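Local coordinates for ARF GTPase-activating protein GIT1 (Rattus norvegicus, PDB 6IUH) that probably stimulates GTP hydrolysis by ARF GTPases and, through the carboxy-terminal four-helix domain described here, binds another protein, at residues 8-12 against 58-62; 26-30 against 45-49; 79-83 against 113-117. All blocks are in the same frame, centred on the assembly; numbering follows the deposited sequence.

Contact 1: 8-12 against 58-62; sequences PGLPS and SLFPK
Pro11 lies across the aromatic ring of Phe60: its CG sits 4.0 Å from the ring centroid and 16° off the normal, a CH-pi contact over one face, while Pro11 CD rests on the rim at Phe60 CD2. Phe60 keeps its CG beside its own backbone N (chi1 -63°), which turns the ring to the proline. Leu10 reaches the same ring from its edge, where its CD2 meets Phe60 CE2 at 3.8 Å. Pro11 also packs against Leu59, with 3.9 Å between Pro11 CB and Leu59 CB. Further along, Pro61 lies against the carbonyls of the opposing loop, Pro61 CD being 3.2 Å from Gly9 O. Two irregular segments thus meet at one end of a four-helix bundle, the first leading into helix 13-35, the second linking helix 42-57 to helix 67-87. No hydrogen bond joins them, which suits prolines: they lack an N-H to donate and offer compact, conformationally restricted apolar rings. Phe60 is the buried member, its ring also touching Leu73 of helix 67-87 and Leu122 of helix 101-128. In the next shell Ser12 OG takes the N-cap of helix 13-35 by accepting from Asp15 N, and Lys130 NZ bonds to Pro11 O.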
# COMPACT_ATOMS: atom_id res chain seq x y z
N PRO A 8 18.72 -14.42 -9.96
CA PRO A 8 17.56 -13.52 -9.90
C PRO A 8 17.90 -12.07 -10.22
O PRO A 8 18.83 -11.51 -9.62
CB PRO A 8 17.09 -13.67 -8.45
CG PRO A 8 17.49 -15.05 -8.08
CD PRO A 8 18.79 -15.31 -8.79
N GLY A 9 17.17 -11.47 -11.15
CA GLY A 9 17.35 -10.08 -11.49
C GLY A 9 16.04 -9.31 -11.39
O GLY A 9 15.20 -9.62 -10.55
N LEU A 10 15.87 -8.31 -12.25
CA LEU A 10 14.62 -7.56 -12.29
C LEU A 10 13.51 -8.37 -12.94
O LEU A 10 13.72 -9.00 -13.98
CB LEU A 10 14.80 -6.23 -13.03
CG LEU A 10 15.35 -5.07 -12.21
CD1 LEU A 10 15.37 -3.81 -13.06
CD2 LEU A 10 14.51 -4.85 -10.96
N PRO A 11 12.31 -8.35 -12.34
CA PRO A 11 11.14 -9.05 -12.87
C PRO A 11 10.60 -8.37 -14.13
O PRO A 11 10.94 -7.22 -14.39
CB PRO A 11 10.13 -8.95 -11.73
CG PRO A 11 10.50 -7.69 -11.03
CD PRO A 11 12.00 -7.62 -11.10
N SER A 12 9.77 -9.08 -14.89
CA SER A 12 9.18 -8.51 -16.10
C SER A 12 8.14 -7.46 -15.74
O SER A 12 7.53 -7.51 -14.67
CB SER A 12 8.54 -9.61 -16.95
OG SER A 12 7.45 -10.21 -16.27
N SER A 58 8.55 -10.39 -3.52
CA SER A 58 9.23 -11.63 -3.89
C SER A 58 9.61 -11.66 -5.37
O SER A 58 10.38 -12.53 -5.80
CB SER A 58 8.35 -12.83 -3.55
OG SER A 58 7.17 -12.85 -4.35
N LEU A 59 9.08 -10.73 -6.16
CA LEU A 59 9.43 -10.62 -7.57
C LEU A 59 10.87 -10.14 -7.74
O LEU A 59 11.51 -10.38 -8.77
CB LEU A 59 8.49 -9.65 -8.30
CG LEU A 59 7.05 -10.07 -8.52
CD1 LEU A 59 6.33 -8.99 -9.32
CD2 LEU A 59 6.98 -11.41 -9.25
N PHE A 60 11.37 -9.45 -6.71
CA PHE A 60 12.68 -8.84 -6.76
C PHE A 60 13.70 -9.70 -6.02
O PHE A 60 13.33 -10.49 -5.16
CB PHE A 60 12.62 -7.43 -6.17
CG PHE A 60 11.72 -6.50 -6.94
CD1 PHE A 60 10.36 -6.43 -6.67
CD2 PHE A 60 12.24 -5.69 -7.95
CE1 PHE A 60 9.54 -5.58 -7.39
CE2 PHE A 60 11.42 -4.84 -8.67
CZ PHE A 60 10.06 -4.79 -8.39
N PRO A 61 14.99 -9.56 -6.37
CA PRO A 61 16.04 -10.36 -5.73
C PRO A 61 16.06 -10.17 -4.22
O PRO A 61 15.64 -9.12 -3.73
CB PRO A 61 17.33 -9.81 -6.35
CG PRO A 61 16.91 -9.27 -7.67
CD PRO A 61 15.53 -8.71 -7.45
N LYS A 62 16.52 -11.18 -3.49
CA LYS A 62 16.64 -11.10 -2.04
C LYS A 62 17.52 -9.92 -1.66
O LYS A 62 17.25 -9.22 -0.68
CB LYS A 62 17.19 -12.41 -1.47
CG LYS A 62 16.17 -13.54 -1.45
CD LYS A 62 16.81 -14.89 -1.78
CE LYS A 62 17.97 -15.21 -0.85
NZ LYS A 62 18.59 -16.52 -1.18

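Contact 2: 26-30 against 45-49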
# COMPACT_ATOMS: atom_id res chain seq x y z
N ASN A 26 -6.54 -4.39 -3.27
CA ASN A 26 -6.73 -4.62 -1.84
C ASN A 26 -6.68 -3.33 -1.05
O ASN A 26 -7.39 -3.17 -0.05
CB ASN A 26 -5.68 -5.60 -1.32
CG ASN A 26 -5.90 -7.02 -1.82
OD1 ASN A 26 -7.04 -7.43 -2.06
ND2 ASN A 26 -4.83 -7.78 -1.96
N ILE A 27 -5.84 -2.39 -1.48
CA ILE A 27 -5.81 -1.07 -0.88
C ILE A 27 -7.11 -0.33 -1.16
O ILE A 27 -7.65 0.36 -0.29
CB ILE A 27 -4.62 -0.24 -1.39
CG1 ILE A 27 -3.31 -0.80 -0.83
CG2 ILE A 27 -4.77 1.23 -1.01
CD1 ILE A 27 -2.07 -0.07 -1.33
N GLN A 28 -7.63 -0.49 -2.38
CA GLN A 28 -8.91 0.12 -2.74
C GLN A 28 -10.04 -0.37 -1.84
O GLN A 28 -10.91 0.40 -1.45
CB GLN A 28 -9.25 -0.17 -4.21
CG GLN A 28 -10.37 0.69 -4.76
CD GLN A 28 -9.97 2.15 -4.90
OE1 GLN A 28 -9.15 2.49 -5.75
NE2 GLN A 28 -10.56 3.01 -4.08
N GLU A 29 -10.01 -1.66 -1.51
CA GLU A 29 -11.03 -2.24 -0.65
C GLU A 29 -10.90 -1.73 0.78
O GLU A 29 -11.90 -1.52 1.46
CB GLU A 29 -10.95 -3.77 -0.68
CG GLU A 29 -12.00 -4.48 0.15
CD GLU A 29 -13.41 -4.22 -0.35
OE1 GLU A 29 -13.59 -3.98 -1.57
OE2 GLU A 29 -14.35 -4.27 0.47
N LEU A 30 -9.67 -1.52 1.22
CA LEU A 30 -9.41 -0.95 2.53
C LEU A 30 -9.95 0.47 2.63
O LEU A 30 -10.56 0.84 3.63
CB LEU A 30 -7.91 -0.96 2.84
CG LEU A 30 -7.48 -0.24 4.12
CD1 LEU A 30 -8.10 -0.91 5.34
CD2 LEU A 30 -5.97 -0.20 4.24
N CYS A 45 -8.53 -6.87 5.73
CA CYS A 45 -8.05 -6.07 4.61
C CYS A 45 -6.53 -5.92 4.66
O CYS A 45 -5.85 -6.09 3.65
CB CYS A 45 -8.70 -4.69 4.58
SG CYS A 45 -10.38 -4.67 3.89
N SER A 46 -6.00 -5.61 5.84
CA SER A 46 -4.57 -5.43 6.01
C SER A 46 -3.80 -6.73 5.76
O SER A 46 -2.67 -6.71 5.29
CB SER A 46 -4.25 -4.91 7.41
OG SER A 46 -4.59 -5.86 8.41
N GLU A 47 -4.43 -7.86 6.07
CA GLU A 47 -3.80 -9.15 5.84
C GLU A 47 -3.73 -9.48 4.35
O GLU A 47 -2.74 -10.04 3.88
CB GLU A 47 -4.55 -10.26 6.59
CG GLU A 47 -4.33 -10.22 8.09
CD GLU A 47 -2.87 -10.34 8.47
OE1 GLU A 47 -2.15 -11.13 7.82
OE2 GLU A 47 -2.43 -9.64 9.40
N LYS A 48 -4.77 -9.12 3.62
CA LYS A 48 -4.79 -9.32 2.18
C LYS A 48 -3.79 -8.39 1.51
O LYS A 48 -3.14 -8.75 0.52
CB LYS A 48 -6.20 -9.10 1.62
CG LYS A 48 -7.22 -10.10 2.13
CD LYS A 48 -8.64 -9.73 1.73
CE LYS A 48 -8.84 -9.81 0.23
NZ LYS A 48 -10.25 -9.51 -0.16
N ILE A 49 -3.66 -7.18 2.05
CA ILE A 49 -2.67 -6.23 1.57
C ILE A 49 -1.25 -6.72 1.87
O ILE A 49 -0.39 -6.73 0.99
CB ILE A 49 -2.87 -4.84 2.19
CG1 ILE A 49 -4.18 -4.22 1.70
CG2 ILE A 49 -1.70 -3.91 1.86
CD1 ILE A 49 -4.52 -2.91 2.34
O HOH W 1 -4.04 -10.57 -1.48
O HOH W 2 -8.08 -5.38 1.35
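Helices 26-30 and 45-49 run antiparallel, their axes 9.1 Å apart at an angle of 165°, with Asn26 level with Ile49 and Leu30 with Cys45. Ile49 supplies the apolar centre. Its CG1 lies anti to the carbonyl carbon (chi1 -67°), and CD1 continues the chain extended (chi2 175°) across the groove to Leu30 CD2 at 3.6 Å; the leucine side chain lies roughly perpendicular to it, and Ile49 CG1 also packs against Asn26 CB at 3.6 Å. Cys45 is small enough to sit close to the facing helix, with its CB 3.9 Å from Leu30 CD1 and its SG beside the CG of Glu29, whose carboxylate turns to a salt bridge with Arg32. The amide of Asn26 lies across Lys48, OD1 near the methylene CE, but its ND2 makes no direct hydrogen bond to Lys48 O. A water joins them instead, donating to Lys48 O at 2.8 Å and accepting a weak bond from Asn26 ND2. A second water donates to Asn26 O at 2.7 Å and, over a longer distance, to Cys45 O, so both helices share it through carbonyls already used within the helix. Branched aliphatic residues fill the inner side of this helical hairpin: Leu30 reaches Leu83 of helix 67-87 and Val108 of helix 101-128, and Ile27 touches Ala112 of helix 101-128.

Contact 3: 79-83 against 113-117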
# COMPACT_ATOMS: atom_id res chain seq x y z
N SER A 79 5.79 0.02 5.45
CA SER A 79 4.45 0.58 5.49
C SER A 79 3.39 -0.50 5.66
O SER A 79 2.36 -0.28 6.29
CB SER A 79 4.18 1.39 4.22
OG SER A 79 5.15 2.41 4.07
N ALA A 80 3.66 -1.68 5.10
CA ALA A 80 2.75 -2.81 5.23
C ALA A 80 2.74 -3.30 6.67
O ALA A 80 1.69 -3.64 7.21
CB ALA A 80 3.14 -3.93 4.29
N TYR A 81 3.92 -3.33 7.28
CA TYR A 81 4.08 -3.74 8.67
C TYR A 81 3.42 -2.73 9.60
O TYR A 81 2.72 -3.10 10.55
CB TYR A 81 5.56 -3.89 9.01
CG TYR A 81 5.84 -4.36 10.42
CD1 TYR A 81 5.89 -5.71 10.72
CD2 TYR A 81 6.08 -3.45 11.44
CE1 TYR A 81 6.15 -6.14 12.01
CE2 TYR A 81 6.34 -3.87 12.73
CZ TYR A 81 6.38 -5.22 13.01
OH TYR A 81 6.64 -5.64 14.29
N ARG A 82 3.65 -1.45 9.32
CA ARG A 82 3.03 -0.36 10.08
C ARG A 82 1.51 -0.44 10.01
O ARG A 82 0.82 -0.22 11.01
CB ARG A 82 3.53 0.99 9.56
CG ARG A 82 3.03 2.19 10.33
CD ARG A 82 3.34 3.48 9.58
NE ARG A 82 2.53 4.60 10.06
CZ ARG A 82 2.34 5.73 9.38
NH1 ARG A 82 2.89 5.88 8.18
NH2 ARG A 82 1.59 6.69 9.89
N LEU A 83 0.98 -0.74 8.82
CA LEU A 83 -0.46 -0.91 8.63
C LEU A 83 -1.00 -2.05 9.49
O LEU A 83 -2.01 -1.90 10.17
CB LEU A 83 -0.78 -1.17 7.16
CG LEU A 83 -2.25 -1.45 6.83
CD1 LEU A 83 -3.09 -0.23 7.13
CD2 LEU A 83 -2.41 -1.87 5.38
N TYR A 113 -1.24 4.83 1.72
CA TYR A 113 -0.67 5.83 0.82
C TYR A 113 0.78 5.51 0.48
O TYR A 113 1.18 5.55 -0.69
CB TYR A 113 -0.75 7.22 1.45
CG TYR A 113 -0.12 8.32 0.62
CD1 TYR A 113 -0.86 9.01 -0.34
CD2 TYR A 113 1.22 8.67 0.79
CE1 TYR A 113 -0.29 10.01 -1.10
CE2 TYR A 113 1.79 9.67 0.03
CZ TYR A 113 1.04 10.34 -0.91
OH TYR A 113 1.61 11.34 -1.66
N ASP A 114 1.57 5.21 1.50
CA ASP A 114 2.98 4.91 1.32
C ASP A 114 3.21 3.56 0.65
O ASP A 114 4.19 3.38 -0.07
CB ASP A 114 3.73 4.98 2.65
CG ASP A 114 4.08 6.40 3.05
OD1 ASP A 114 4.07 7.28 2.16
OD2 ASP A 114 4.38 6.65 4.24
N ILE A 115 2.30 2.61 0.88
CA ILE A 115 2.38 1.32 0.21
C ILE A 115 2.17 1.52 -1.29
O ILE A 115 2.94 1.02 -2.11
CB ILE A 115 1.33 0.32 0.73
CG1 ILE A 115 1.62 -0.04 2.19
CG2 ILE A 115 1.34 -0.95 -0.10
CD1 ILE A 115 0.56 -0.91 2.82
N ALA A 116 1.13 2.27 -1.64
CA ALA A 116 0.85 2.60 -3.03
C ALA A 116 2.00 3.41 -3.65
O ALA A 116 2.38 3.18 -4.80
CB ALA A 116 -0.45 3.38 -3.14
N LYS A 117 2.55 4.34 -2.88
CA LYS A 117 3.67 5.16 -3.32
C LYS A 117 4.86 4.29 -3.71
O LYS A 117 5.44 4.45 -4.79
CB LYS A 117 4.08 6.15 -2.23
CG LYS A 117 5.10 7.20 -2.67
CD LYS A 117 5.42 8.13 -1.51
CE LYS A 117 6.28 9.31 -1.95
NZ LYS A 117 6.52 10.24 -0.81
O HOH W 3 4.77 4.58 5.96
O HOH W 4 2.75 7.99 6.12
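With chi1 at -65° Ile115 swings CG1 to the side of its own backbone N, where it meets Ser79 CB at 3.6 Å, and an extended chi2 lays CD1 along the backbone of Ala80, 3.8 Å from Ala80 CA. An extended Arg82, CG anti to the backbone N at chi1 -176°, carries its guanidinium toward Asp114. Leu83 CD2 closes on Ile115 CD1 at 4.0 Å. The small Ser79 and Ala80 let the isoleucine approach the facing backbone closely. Segments 79-83 and 113-117 run antiparallel at 158°, pairing helix 67-87 with helix 101-128 in what is probably the focal-adhesion-targeting-like four-helix bundle of the GIT carboxy terminus; Ile115 goes on to touch Val23 of helix 13-35 and Val53 of helix 42-57. On the polar flank Ser79 OG packs against Asp114 CB at 3.3 Å without a hydrogen bond, and the charged groups meet through water. Arg82 NH1 and Asp114 OD2 stand 4.3 Å apart, too far for a direct ion pair, and two waters in the plane of the guanidinium edge span them, each accepting from NH1 and donating to OD2. One of these also donates to Ser79 OG at 2.9 Å, a hydroxyl that bonds to Leu75 O as well. Arg82 NH2 is held by Gln107 and Gln110, while Asp114 OD1 hydrogen-bonds to a polar side chain of another protein's chain.

In the fold
Contacts 2 and 3 are buried and contiguous: Ile27 CD1 meets Ile115 CG2 at 3.7 Å, and Ile49 CD1 packs against Leu83 CD2, so the two helix pairs, 13-35 with 42-57 and 67-87 with 101-128, share one aliphatic core. Contact 1 lies at the surface near one end of the bundle, its centre about 23 Å from that of contact 2 and 20 Å from that of contact 3. It joins loops by proline and aromatic packing, with no hydrogen bond between the segments, whereas the helical contacts combine crossed aliphatic chains with water-bridged polar flanks. Helices 13-35 and 101-128 also meet another protein's chain, reached from both contacts 2 and 3.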